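Local coordinates for protein aminotransferase, class I and II (Erwinia tasmaniensis, PDB 5Z0Q) that is a class I and II aminotransferase-family protein, also named OvoB, that binds pyridoxal-5'-phosphate and assembles as a dimer, at residues 304-318 with 321-335. Numbering follows the deposited sequence.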
ATOM      1  N   ARG A 304     -18.226 -26.823   5.252  1.00 29.43           N
ATOM      2  CA  ARG A 304     -19.381 -26.023   5.642  1.00 31.77           C
ATOM      3  C   ARG A 304     -20.535 -26.906   6.101  1.00 35.13           C
ATOM      4  O   ARG A 304     -21.172 -26.631   7.124  1.00 35.05           O
ATOM      5  CB  ARG A 304     -19.820 -25.136   4.479  1.00 30.96           C
ATOM      6  CG  ARG A 304     -21.029 -24.275   4.783  1.00 27.44           C
ATOM      7  CD  ARG A 304     -21.722 -23.839   3.506  1.00 31.28           C
ATOM      8  NE  ARG A 304     -22.339 -24.964   2.808  1.00 32.77           N
ATOM      9  CZ  ARG A 304     -23.066 -24.851   1.700  1.00 24.40           C
ATOM     10  NH1 ARG A 304     -23.271 -23.659   1.156  1.00 20.91           N
ATOM     11  NH2 ARG A 304     -23.588 -25.930   1.136  1.00 27.98           N
ATOM     12  N   ASP A 305     -20.821 -27.974   5.348  1.00 33.42           N
ATOM     13  CA  ASP A 305     -21.935 -28.850   5.698  1.00 34.74           C
ATOM     14  C   ASP A 305     -21.708 -29.541   7.035  1.00 34.05           C
ATOM     15  O   ASP A 305     -22.667 -29.795   7.773  1.00 33.34           O
ATOM     16  CB  ASP A 305     -22.155 -29.885   4.594  1.00 31.10           C
ATOM     17  CG  ASP A 305     -22.610 -29.259   3.290  1.00 30.83           C
ATOM     18  OD1 ASP A 305     -22.769 -28.021   3.246  1.00 29.02           O
ATOM     19  OD2 ASP A 305     -22.808 -30.004   2.309  1.00 40.86           O
ATOM     20  N   MET A 306     -20.454 -29.849   7.368  1.00 32.55           N
ATOM     21  CA  MET A 306     -20.167 -30.473   8.655  1.00 34.11           C
ATOM     22  C   MET A 306     -20.382 -29.494   9.801  1.00 37.61           C
ATOM     23  O   MET A 306     -20.989 -29.844  10.820  1.00 37.44           O
ATOM     24  CB  MET A 306     -18.737 -31.010   8.668  1.00 33.13           C
ATOM     25  CG  MET A 306     -18.419 -31.904   9.852  1.00 47.85           C
ATOM     26  SD  MET A 306     -16.678 -32.363   9.885  1.00 75.56           S
ATOM     27  CE  MET A 306     -16.427 -32.776   8.163  1.00 39.35           C
ATOM     28  N   LEU A 307     -19.890 -28.261   9.652  1.00 37.54           N
ATOM     29  CA  LEU A 307     -20.088 -27.253  10.688  1.00 33.68           C
ATOM     30  C   LEU A 307     -21.563 -26.914  10.856  1.00 32.48           C
ATOM     31  O   LEU A 307     -22.042 -26.736  11.982  1.00 28.16           O
ATOM     32  CB  LEU A 307     -19.285 -25.996  10.351  1.00 31.78           C
ATOM     33  CG  LEU A 307     -19.515 -24.760  11.226  1.00 28.45           C
ATOM     34  CD1 LEU A 307     -18.979 -24.974  12.630  1.00 28.27           C
ATOM     35  CD2 LEU A 307     -18.884 -23.532  10.592  1.00 24.04           C
ATOM     36  N   ALA A 308     -22.302 -26.830   9.747  1.00 34.02           N
ATOM     37  CA  ALA A 308     -23.714 -26.467   9.819  1.00 35.57           C
ATOM     38  C   ALA A 308     -24.522 -27.539  10.540  1.00 32.50           C
ATOM     39  O   ALA A 308     -25.335 -27.231  11.419  1.00 33.38           O
ATOM     40  CB  ALA A 308     -24.269 -26.229   8.414  1.00 34.27           C
ATOM     41  N   GLN A 309     -24.311 -28.807  10.183  1.00 30.94           N
ATOM     42  CA  GLN A 309     -25.032 -29.886  10.848  1.00 32.83           C
ATOM     43  C   GLN A 309     -24.615 -30.027  12.308  1.00 30.01           C
ATOM     44  O   GLN A 309     -25.435 -30.408  13.151  1.00 33.50           O
ATOM     45  CB  GLN A 309     -24.813 -31.201  10.097  1.00 36.22           C
ATOM     46  CG  GLN A 309     -25.478 -32.409  10.737  1.00 55.68           C
ATOM     47  CD  GLN A 309     -25.462 -33.630   9.837  1.00 69.53           C
ATOM     48  OE1 GLN A 309     -25.456 -34.766  10.312  1.00 73.24           O
ATOM     49  NE2 GLN A 309     -25.464 -33.400   8.528  1.00 59.16           N
ATOM     50  N   HIS A 310     -23.360 -29.709  12.628  1.00 35.98           N
ATOM     51  CA  HIS A 310     -22.884 -29.856  13.999  1.00 33.20           C
ATOM     52  C   HIS A 310     -23.412 -28.751  14.907  1.00 35.53           C
ATOM     53  O   HIS A 310     -23.765 -29.010  16.064  1.00 37.43           O
ATOM     54  CB  HIS A 310     -21.357 -29.874  14.028  1.00 29.31           C
ATOM     55  CG  HIS A 310     -20.785 -30.247  15.358  1.00 37.24           C
ATOM     56  ND1 HIS A 310     -20.547 -31.555  15.723  1.00 38.12           N
ATOM     57  CD2 HIS A 310     -20.418 -29.487  16.417  1.00 36.87           C
ATOM     58  CE1 HIS A 310     -20.051 -31.584  16.947  1.00 37.98           C
ATOM     59  NE2 HIS A 310     -19.963 -30.342  17.390  1.00 38.19           N
ATOM     60  N   VAL A 311     -23.471 -27.516  14.404  1.00 31.69           N
ATOM     61  CA  VAL A 311     -23.889 -26.394  15.238  1.00 36.46           C
ATOM     62  C   VAL A 311     -25.363 -26.511  15.604  1.00 36.56           C
ATOM     63  O   VAL A 311     -25.760 -26.215  16.738  1.00 43.99           O
ATOM     64  CB  VAL A 311     -23.583 -25.060  14.530  1.00 37.79           C
ATOM     65  CG1 VAL A 311     -24.325 -23.911  15.199  1.00 32.06           C
ATOM     66  CG2 VAL A 311     -22.088 -24.794  14.533  1.00 28.90           C
ATOM     67  N   ASN A 312     -26.197 -26.956  14.662  1.00 34.77           N
ATOM     68  CA  ASN A 312     -27.630 -27.022  14.919  1.00 42.74           C
ATOM     69  C   ASN A 312     -27.997 -28.124  15.906  1.00 45.94           C
ATOM     70  O   ASN A 312     -29.096 -28.087  16.471  1.00 51.69           O
ATOM     71  CB  ASN A 312     -28.388 -27.209  13.604  1.00 44.30           C
ATOM     72  CG  ASN A 312     -28.204 -26.036  12.658  1.00 50.07           C
ATOM     73  OD1 ASN A 312     -27.909 -26.216  11.476  1.00 49.06           O
ATOM     74  ND2 ASN A 312     -28.370 -24.823  13.177  1.00 32.36           N
ATOM     75  N   ARG A 313     -27.111 -29.095  16.131  1.00 41.46           N
ATOM     76  CA  ARG A 313     -27.366 -30.120  17.137  1.00 36.25           C
ATOM     77  C   ARG A 313     -27.015 -29.663  18.545  1.00 39.52           C
ATOM     78  O   ARG A 313     -27.533 -30.235  19.511  1.00 40.86           O
ATOM     79  CB  ARG A 313     -26.590 -31.399  16.815  1.00 35.79           C
ATOM     80  CG  ARG A 313     -27.121 -32.174  15.624  1.00 40.48           C
ATOM     81  CD  ARG A 313     -26.689 -33.631  15.691  1.00 43.71           C
ATOM     82  NE  ARG A 313     -27.138 -34.395  14.531  1.00 57.89           N
ATOM     83  CZ  ARG A 313     -26.370 -34.684  13.487  1.00 63.39           C
ATOM     84  NH1 ARG A 313     -25.108 -34.276  13.456  1.00 52.26           N
ATOM     85  NH2 ARG A 313     -26.861 -35.386  12.474  1.00 59.40           N
ATOM     86  N   LEU A 314     -26.151 -28.660  18.684  1.00 34.31           N
ATOM     87  CA  LEU A 314     -25.785 -28.175  20.005  1.00 33.48           C
ATOM     88  C   LEU A 314     -26.919 -27.328  20.580  1.00 36.75           C
ATOM     89  O   LEU A 314     -27.565 -26.573  19.846  1.00 45.99           O
ATOM     90  CB  LEU A 314     -24.490 -27.367  19.939  1.00 39.49           C
ATOM     91  CG  LEU A 314     -23.272 -28.153  19.443  1.00 39.93           C
ATOM     92  CD1 LEU A 314     -22.046 -27.261  19.365  1.00 43.10           C
ATOM     93  CD2 LEU A 314     -23.005 -29.358  20.335  1.00 33.05           C
ATOM     94  N   PRO A 315     -27.192 -27.436  21.893  1.00 35.26           N
ATOM     95  CA  PRO A 315     -28.403 -26.850  22.483  1.00 45.35           C
ATOM     96  C   PRO A 315     -28.228 -25.408  22.960  1.00 46.68           C
ATOM     97  O   PRO A 315     -28.556 -25.066  24.101  1.00 51.94           O
ATOM     98  CB  PRO A 315     -28.692 -27.792  23.652  1.00 42.97           C
ATOM     99  CG  PRO A 315     -27.324 -28.188  24.117  1.00 39.13           C
ATOM    100  CD  PRO A 315     -26.443 -28.234  22.880  1.00 39.58           C
ATOM    101  N   GLY A 316     -27.720 -24.545  22.086  1.00 40.58           N
ATOM    102  CA  GLY A 316     -27.561 -23.150  22.443  1.00 32.74           C
ATOM    103  C   GLY A 316     -27.040 -22.290  21.312  1.00 35.30           C
ATOM    104  O   GLY A 316     -26.765 -21.101  21.500  1.00 30.20           O
ATOM    105  N   LEU A 317     -26.903 -22.882  20.128  1.00 34.02           N
ATOM    106  CA  LEU A 317     -26.344 -22.197  18.974  1.00 28.30           C
ATOM    107  C   LEU A 317     -27.245 -22.397  17.767  1.00 26.82           C
ATOM    108  O   LEU A 317     -27.808 -23.478  17.571  1.00 29.53           O
ATOM    109  CB  LEU A 317     -24.933 -22.704  18.658  1.00 33.02           C
ATOM    110  CG  LEU A 317     -23.935 -22.714  19.817  1.00 27.21           C
ATOM    111  CD1 LEU A 317     -22.644 -23.396  19.400  1.00 30.88           C
ATOM    112  CD2 LEU A 317     -23.665 -21.301  20.306  1.00 24.54           C
ATOM    113  N   SER A 318     -27.381 -21.344  16.965  1.00 27.83           N
ATOM    114  CA  SER A 318     -28.071 -21.402  15.685  1.00 28.22           C
ATOM    115  C   SER A 318     -27.150 -20.830  14.620  1.00 22.26           C
ATOM    116  O   SER A 318     -26.421 -19.868  14.875  1.00 22.89           O
ATOM    117  CB  SER A 318     -29.390 -20.620  15.715  1.00 24.91           C
ATOM    118  OG  SER A 318     -30.241 -21.088  16.747  1.00 53.11           O
ATOM    119  N   THR A 321     -26.646 -21.726   7.149  1.00 28.25           N
ATOM    120  CA  THR A 321     -25.670 -22.276   6.221  1.00 30.54           C
ATOM    121  C   THR A 321     -25.231 -21.190   5.246  1.00 29.94           C
ATOM    122  O   THR A 321     -26.062 -20.692   4.472  1.00 27.97           O
ATOM    123  CB  THR A 321     -26.254 -23.465   5.463  1.00 31.56           C
ATOM    124  OG1 THR A 321     -26.583 -24.509   6.388  1.00 39.74           O
ATOM    125  CG2 THR A 321     -25.250 -23.990   4.448  1.00 24.85           C
ATOM    126  N   PRO A 322     -23.961 -20.789   5.253  1.00 28.69           N
ATOM    127  CA  PRO A 322     -23.536 -19.680   4.388  1.00 26.27           C
ATOM    128  C   PRO A 322     -23.554 -20.089   2.924  1.00 23.09           C
ATOM    129  O   PRO A 322     -22.975 -21.108   2.540  1.00 28.03           O
ATOM    130  CB  PRO A 322     -22.113 -19.378   4.873  1.00 32.81           C
ATOM    131  CG  PRO A 322     -21.635 -20.673   5.450  1.00 24.83           C
ATOM    132  CD  PRO A 322     -22.848 -21.327   6.057  1.00 26.47           C
ATOM    133  N   GLU A 323     -24.230 -19.285   2.104  1.00 26.02           N
ATOM    134  CA  GLU A 323     -24.211 -19.510   0.667  1.00 23.61           C
ATOM    135  C   GLU A 323     -22.855 -19.199   0.047  1.00 28.11           C
ATOM    136  O   GLU A 323     -22.620 -19.576  -1.107  1.00 30.85           O
ATOM    137  CB  GLU A 323     -25.303 -18.673  -0.004  1.00 28.03           C
ATOM    138  CG  GLU A 323     -26.716 -19.062   0.409  1.00 30.28           C
ATOM    139  CD  GLU A 323     -27.781 -18.203  -0.247  1.00 40.06           C
ATOM    140  OE1 GLU A 323     -27.524 -17.004  -0.489  1.00 33.00           O
ATOM    141  OE2 GLU A 323     -28.879 -18.730  -0.527  1.00 43.69           O
ATOM    142  N   ALA A 324     -21.962 -18.538   0.781  1.00 27.22           N
ATOM    143  CA  ALA A 324     -20.635 -18.197   0.282  1.00 29.13           C
ATOM    144  C   ALA A 324     -19.608 -18.467   1.371  1.00 32.03           C
ATOM    145  O   ALA A 324     -19.691 -17.893   2.462  1.00 32.23           O
ATOM    146  CB  ALA A 324     -20.569 -16.736  -0.168  1.00 30.69           C
ATOM    147  N   SER A 325     -18.650 -19.338   1.067  1.00 34.28           N
ATOM    148  CA  SER A 325     -17.552 -19.650   1.969  1.00 22.57           C
ATOM    149  C   SER A 325     -16.752 -18.387   2.294  1.00 36.06           C
ATOM    150  O   SER A 325     -16.768 -17.405   1.547  1.00 30.49           O
ATOM    151  CB  SER A 325     -16.663 -20.720   1.331  1.00 42.29           C
ATOM    152  OG  SER A 325     -17.063 -22.015   1.745  1.00 56.19           O
ATOM    153  N   PHE A 326     -16.032 -18.410   3.423  1.00 34.67           N
ATOM    154  CA  PHE A 326     -15.859 -19.581   4.287  1.00 28.91           C
ATOM    155  C   PHE A 326     -16.182 -19.288   5.749  1.00 29.89           C
ATOM    156  O   PHE A 326     -15.509 -19.781   6.657  1.00 24.03           O
ATOM    157  CB  PHE A 326     -14.425 -20.107   4.164  1.00 24.13           C
ATOM    158  CG  PHE A 326     -13.388 -19.022   4.067  1.00 26.87           C
ATOM    159  CD1 PHE A 326     -12.848 -18.455   5.211  1.00 27.41           C
ATOM    160  CD2 PHE A 326     -12.955 -18.565   2.831  1.00 22.54           C
ATOM    161  CE1 PHE A 326     -11.896 -17.455   5.126  1.00 26.92           C
ATOM    162  CE2 PHE A 326     -12.005 -17.564   2.739  1.00 25.31           C
ATOM    163  CZ  PHE A 326     -11.474 -17.009   3.888  1.00 30.92           C
ATOM    164  N   LEU A 327     -17.212 -18.474   5.965  1.00 31.16           N
ATOM    165  CA  LEU A 327     -17.709 -18.146   7.293  1.00 26.68           C
ATOM    166  C   LEU A 327     -19.218 -17.970   7.187  1.00 31.78           C
ATOM    167  O   LEU A 327     -19.721 -17.522   6.152  1.00 47.58           O
ATOM    168  CB  LEU A 327     -17.044 -16.874   7.847  1.00 29.87           C
ATOM    169  CG  LEU A 327     -15.568 -16.625   7.507  1.00 26.46           C
ATOM    170  CD1 LEU A 327     -15.434 -15.579   6.408  1.00 25.55           C
ATOM    171  CD2 LEU A 327     -14.750 -16.242   8.732  1.00 30.52           C
ATOM    172  N   GLY A 328     -19.946 -18.319   8.247  1.00 40.18           N
ATOM    173  CA  GLY A 328     -19.405 -18.777   9.515  1.00 29.05           C
ATOM    174  C   GLY A 328     -20.058 -18.030  10.668  1.00 28.10           C
ATOM    175  O   GLY A 328     -19.437 -17.800  11.701  1.00 24.27           O
ATOM    176  N   TRP A 329     -21.329 -17.666  10.485  1.00 28.66           N
ATOM    177  CA  TRP A 329     -22.042 -16.749  11.371  1.00 26.08           C
ATOM    178  C   TRP A 329     -22.933 -17.553  12.315  1.00 27.07           C
ATOM    179  O   TRP A 329     -23.980 -18.066  11.905  1.00 31.75           O
ATOM    180  CB  TRP A 329     -22.857 -15.762  10.536  1.00 26.12           C
ATOM    181  CG  TRP A 329     -23.317 -14.516  11.239  1.00 23.14           C
ATOM    182  CD1 TRP A 329     -24.586 -14.021  11.266  1.00 22.71           C
ATOM    183  CD2 TRP A 329     -22.512 -13.596  11.990  1.00 26.08           C
ATOM    184  NE1 TRP A 329     -24.627 -12.855  11.992  1.00 23.42           N
ATOM    185  CE2 TRP A 329     -23.366 -12.573  12.448  1.00 22.48           C
ATOM    186  CE3 TRP A 329     -21.155 -13.542  12.326  1.00 26.52           C
ATOM    187  CZ2 TRP A 329     -22.909 -11.508  13.220  1.00 22.51           C
ATOM    188  CZ3 TRP A 329     -20.704 -12.482  13.095  1.00 22.89           C
ATOM    189  CH2 TRP A 329     -21.578 -11.481  13.533  1.00 21.83           C
ATOM    190  N   ILE A 330     -22.524 -17.650  13.580  1.00 24.96           N
ATOM    191  CA  ILE A 330     -23.175 -18.507  14.567  1.00 27.70           C
ATOM    192  C   ILE A 330     -23.833 -17.636  15.628  1.00 21.99           C
ATOM    193  O   ILE A 330     -23.172 -16.791  16.245  1.00 22.04           O
ATOM    194  CB  ILE A 330     -22.172 -19.475  15.217  1.00 26.06           C
ATOM    195  CG1 ILE A 330     -21.461 -20.310  14.150  1.00 19.93           C
ATOM    196  CG2 ILE A 330     -22.872 -20.372  16.228  1.00 20.84           C
ATOM    197  CD1 ILE A 330     -20.374 -21.201  14.704  1.00 13.35           C
ATOM    198  N   ASP A 331     -25.129 -17.854  15.852  1.00 22.52           N
ATOM    199  CA  ASP A 331     -25.863 -17.154  16.903  1.00 22.21           C
ATOM    200  C   ASP A 331     -25.617 -17.864  18.230  1.00 25.04           C
ATOM    201  O   ASP A 331     -26.052 -19.003  18.424  1.00 26.82           O
ATOM    202  CB  ASP A 331     -27.354 -17.105  16.576  1.00 27.83           C
ATOM    203  CG  ASP A 331     -28.147 -16.256  17.563  1.00 34.05           C
ATOM    204  OD1 ASP A 331     -27.543 -15.708  18.511  1.00 27.21           O
ATOM    205  OD2 ASP A 331     -29.379 -16.131  17.387  1.00 32.93           O
ATOM    206  N   ALA A 332     -24.924 -17.187  19.146  1.00 21.74           N
ATOM    207  CA  ALA A 332     -24.633 -17.727  20.467  1.00 23.56           C
ATOM    208  C   ALA A 332     -25.446 -17.042  21.561  1.00 29.01           C
ATOM    209  O   ALA A 332     -25.066 -17.092  22.734  1.00 21.62           O
ATOM    210  CB  ALA A 332     -23.139 -17.618  20.767  1.00 24.29           C
ATOM    211  N   SER A 333     -26.559 -16.399  21.197  1.00 33.80           N
ATOM    212  CA  SER A 333     -27.393 -15.736  22.190  1.00 29.88           C
ATOM    213  C   SER A 333     -28.059 -16.724  23.139  1.00 28.56           C
ATOM    214  O   SER A 333     -28.399 -16.348  24.265  1.00 29.81           O
ATOM    215  CB  SER A 333     -28.458 -14.881  21.502  1.00 31.61           C
ATOM    216  OG  SER A 333     -29.305 -15.676  20.692  1.00 31.57           O
ATOM    217  N   GLY A 334     -28.245 -17.972  22.716  1.00 29.72           N
ATOM    218  CA  GLY A 334     -28.843 -18.980  23.569  1.00 27.37           C
ATOM    219  C   GLY A 334     -27.977 -19.448  24.718  1.00 34.69           C
ATOM    220  O   GLY A 334     -28.442 -20.248  25.534  1.00 38.70           O
ATOM    221  N   LEU A 335     -26.733 -18.972  24.807  1.00 32.57           N
ATOM    222  CA  LEU A 335     -25.850 -19.390  25.890  1.00 26.87           C
ATOM    223  C   LEU A 335     -26.157 -18.648  27.184  1.00 34.92           C
ATOM    224  O   LEU A 335     -26.044 -19.222  28.274  1.00 43.02           O
ATOM    225  CB  LEU A 335     -24.390 -19.176  25.491  1.00 24.67           C
ATOM    226  CG  LEU A 335     -23.911 -19.903  24.233  1.00 30.01           C
ATOM    227  CD1 LEU A 335     -22.440 -19.612  23.974  1.00 25.94           C
ATOM    228  CD2 LEU A 335     -24.153 -21.402  24.345  1.00 29.14           C
TER
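S318 and D331 face each other as an antiparallel hydrogen-bonded pair: S318 N gives to D331 O at 3.1 Å, in the carbonyl plane on a lone pair, and D331 N returns a bond to S318 O, nearly in line with that carbonyl. L317 CA also approaches D331 O (3.3 Å) in a weak CA-H...O contact, sharing the acceptor that S318 N uses. Where helix 290-313 passes strand 329-331, V311 and I330 meet by their branch methyls, CG1 to CG2 at 4.0 Å. With CG1 of I330 beside the backbone N (chi1 -56°), CG2 stands anti to that N and also lies 3.9 Å from L317 CB, while L317 CD2 packs on A332 CB at 3.7 Å and on L335 CD2. The helix, the edge strand and its antiparallel neighbour belong to the smaller domain of a fold-type I PLP enzyme: 318-319 is an outermost strand of the five-stranded mixed sheet, strand 329-331 pairs onward with strand 362-364, and helices 340-345 and 371-385 close over L317. At the end of strand 329-331, D331 OD1 accepts from S333 N, making an Asx turn, and from S333 OG on the same face of the carboxylate. Farther back along the helix, R304 bends at chi3 (68°) and brings NH1 to the carbonyl O of P322 at 2.9 Å, 16° out of the guanidinium plane. T321 CG2 sits over one face of that group, off toward its rim, and the P322 ring slides along the R304 methylenes. D305 OD1 takes NE and NH2 together, in the guanidinium plane, a salt bridge on the same helix that helps fix the rotation of the arginine. One turn on, A308 CB meets T321 OG1 at 3.5 Å.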